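Local coordinates for protein succinylglutamate desuccinylase/aspartoacylase (Shewanella frigidimarina, PDB 3LWU) that binds zinc and probably acts as a hydrolase on ester bonds, as a member of the succinylglutamate desuccinylase/aspartoacylase family, at residues A[24-29]-A[41-46]. Sequence-based numbering, arbitrary orientation.
Sequences IQSSVQ and VPIYSF
I43 covers the most ground here, reaching both S26 and V28 of the facing strand. Its CG1 slants across V28 CG2 at 3.9 Å, while its CB lies 3.6 Å from S26 OG. CG1 stands beside its own backbone N (chi1 -57°), which carries it along the strand to V28; I43 also packs on T90 and A92 of strand 89-92. The backbones of I43 and S26 grip each other twice. S26 N donates to I43 O at 2.7 Å in the plane of the I43 carbonyl, whereas I43 N, 2.9 Å from S26 O, sits well above the plane of the S26 carbonyl. I24 with S45 and V28 with V41 form the other hydrogen-bonded pairs.

On the opposite face, Q25 runs alongside the ring of Y44, both pointing the same way. With CG anti to its backbone N (chi1 -179°) and the chain extended beyond, Q25 brings its amide beside the ring: CD lies 3.4 Å from Y44 CE1, the planes 49° apart. Q25 NE2 and Y44 OH, 3.3 Å apart, are poorly aligned to bond each other; both turn to a second subunit, NE2 to D344 O, and OH to I343 O and Y346 N. Were Y44 replaced by an alanine, the Q25 chain would probably lose the ring it lies along, and I343 O and Y346 N of the second subunit their hydroxyl partner.

On its other side, strand 41-46 is hydrogen-bonded to strand 89-92, which puts 24-29 outermost of the three: an antiparallel beta hairpin that continues the sheet past strand 89-92, away from the zinc site, with its Q25-Y44 face meeting another subunit.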
loop_
_atom_site.group_PDB
_atom_site.type_symbol
_atom_site.label_atom_id
_atom_site.label_comp_id
_atom_site.label_asym_id
_atom_site.label_seq_id
_atom_site.Cartn_x
_atom_site.Cartn_y
_atom_site.Cartn_z
ATOM N N ILE A 24 -38.042 0.410 3.706
ATOM C CA ILE A 24 -37.679 -0.119 5.022
ATOM C C ILE A 24 -36.149 -0.326 5.020
ATOM O O ILE A 24 -35.621 -1.002 4.128
ATOM C CB ILE A 24 -38.349 -1.483 5.299
ATOM C CG1 ILE A 24 -39.898 -1.420 5.151
ATOM C CG2 ILE A 24 -37.910 -2.003 6.662
ATOM C CD1 ILE A 24 -40.547 -0.096 5.568
ATOM N N GLN A 25 -35.461 0.271 6.000
ATOM C CA GLN A 25 -33.986 0.212 6.120
ATOM C C GLN A 25 -33.542 -0.855 7.119
ATOM O O GLN A 25 -34.050 -0.896 8.209
ATOM C CB GLN A 25 -33.424 1.556 6.566
ATOM C CG GLN A 25 -31.883 1.566 6.678
ATOM C CD GLN A 25 -31.284 2.971 6.703
ATOM O OE1 GLN A 25 -32.003 3.957 6.656
ATOM N NE2 GLN A 25 -29.954 3.056 6.734
ATOM N N SER A 26 -32.620 -1.735 6.735
ATOM C CA SER A 26 -32.025 -2.668 7.686
ATOM C C SER A 26 -30.531 -2.725 7.425
ATOM O O SER A 26 -29.994 -1.887 6.676
ATOM C CB SER A 26 -32.657 -4.063 7.578
ATOM O OG SER A 26 -32.592 -4.511 6.241
ATOM N N SER A 27 -29.849 -3.695 8.043
ATOM C CA SER A 27 -28.437 -3.863 7.760
ATOM C C SER A 27 -27.987 -5.307 7.899
ATOM O O SER A 27 -28.630 -6.081 8.568
ATOM C CB SER A 27 -27.605 -2.884 8.587
ATOM O OG SER A 27 -27.423 -3.323 9.894
ATOM N N VAL A 28 -26.932 -5.673 7.186
ATOM C CA VAL A 28 -26.434 -7.034 7.177
ATOM C C VAL A 28 -24.949 -7.027 7.516
ATOM O O VAL A 28 -24.181 -6.206 6.967
ATOM C CB VAL A 28 -26.613 -7.672 5.812
ATOM C CG1 VAL A 28 -25.869 -8.990 5.754
ATOM C CG2 VAL A 28 -28.096 -7.944 5.572
ATOM N N GLN A 29 -24.546 -7.924 8.409
ATOM C CA GLN A 29 -23.142 -8.024 8.792
ATOM C C GLN A 29 -22.384 -8.961 7.859
ATOM O O GLN A 29 -22.761 -10.114 7.708
ATOM C CB GLN A 29 -22.994 -8.467 10.242
ATOM C CG GLN A 29 -21.525 -8.291 10.730
ATOM C CD GLN A 29 -21.329 -8.589 12.228
ATOM O OE1 GLN A 29 -22.184 -8.310 13.043
ATOM N NE2 GLN A 29 -20.190 -9.148 12.569
ATOM N N VAL A 41 -23.412 -3.662 5.820
ATOM C CA VAL A 41 -23.955 -3.133 4.581
ATOM C C VAL A 41 -25.381 -2.712 4.849
ATOM O O VAL A 41 -26.141 -3.493 5.409
ATOM C CB VAL A 41 -23.946 -4.198 3.486
ATOM C CG1 VAL A 41 -24.649 -3.705 2.229
ATOM C CG2 VAL A 41 -22.491 -4.639 3.203
ATOM N N PRO A 42 -25.757 -1.473 4.461
ATOM C CA PRO A 42 -27.123 -0.999 4.623
ATOM C C PRO A 42 -28.009 -1.566 3.505
ATOM O O PRO A 42 -27.586 -1.631 2.371
ATOM C CB PRO A 42 -26.987 0.516 4.501
ATOM C CG PRO A 42 -25.769 0.741 3.672
ATOM C CD PRO A 42 -24.864 -0.436 3.915
ATOM N N ILE A 43 -29.208 -1.998 3.869
ATOM C CA ILE A 43 -30.169 -2.603 2.975
ATOM C C ILE A 43 -31.461 -1.768 3.040
ATOM O O ILE A 43 -31.959 -1.425 4.128
ATOM C CB ILE A 43 -30.433 -4.103 3.355
ATOM C CG1 ILE A 43 -29.102 -4.919 3.359
ATOM C CG2 ILE A 43 -31.461 -4.756 2.447
ATOM C CD1 ILE A 43 -28.437 -5.077 2.010
ATOM N N TYR A 44 -31.978 -1.435 1.852
ATOM C CA TYR A 44 -33.204 -0.692 1.676
ATOM C C TYR A 44 -34.114 -1.581 0.863
ATOM O O TYR A 44 -33.704 -2.152 -0.155
ATOM C CB TYR A 44 -32.947 0.612 0.895
ATOM C CG TYR A 44 -32.055 1.579 1.621
ATOM C CD1 TYR A 44 -32.549 2.374 2.635
ATOM C CD2 TYR A 44 -30.699 1.666 1.331
ATOM C CE1 TYR A 44 -31.711 3.287 3.335
ATOM C CE2 TYR A 44 -29.850 2.561 2.044
ATOM C CZ TYR A 44 -30.380 3.366 3.035
ATOM O OH TYR A 44 -29.588 4.272 3.700
ATOM N N SER A 45 -35.352 -1.682 1.302
ATOM C CA SER A 45 -36.315 -2.529 0.636
ATOM C C SER A 45 -37.597 -1.763 0.306
ATOM O O SER A 45 -38.204 -1.183 1.196
ATOM C CB SER A 45 -36.608 -3.747 1.526
ATOM O OG SER A 45 -37.676 -4.484 0.969
ATOM N N PHE A 46 -37.971 -1.722 -0.980
ATOM C CA PHE A 46 -39.274 -1.219 -1.383
ATOM C C PHE A 46 -40.163 -2.432 -1.605
ATOM O O PHE A 46 -39.968 -3.194 -2.548
ATOM C CB PHE A 46 -39.188 -0.386 -2.677
ATOM C CG PHE A 46 -38.546 0.999 -2.505
ATOM C CD1 PHE A 46 -37.193 1.148 -2.473
ATOM C CD2 PHE A 46 -39.322 2.130 -2.400
ATOM C CE1 PHE A 46 -36.629 2.404 -2.294
ATOM C CE2 PHE A 46 -38.780 3.365 -2.257
ATOM C CZ PHE A 46 -37.430 3.509 -2.194
#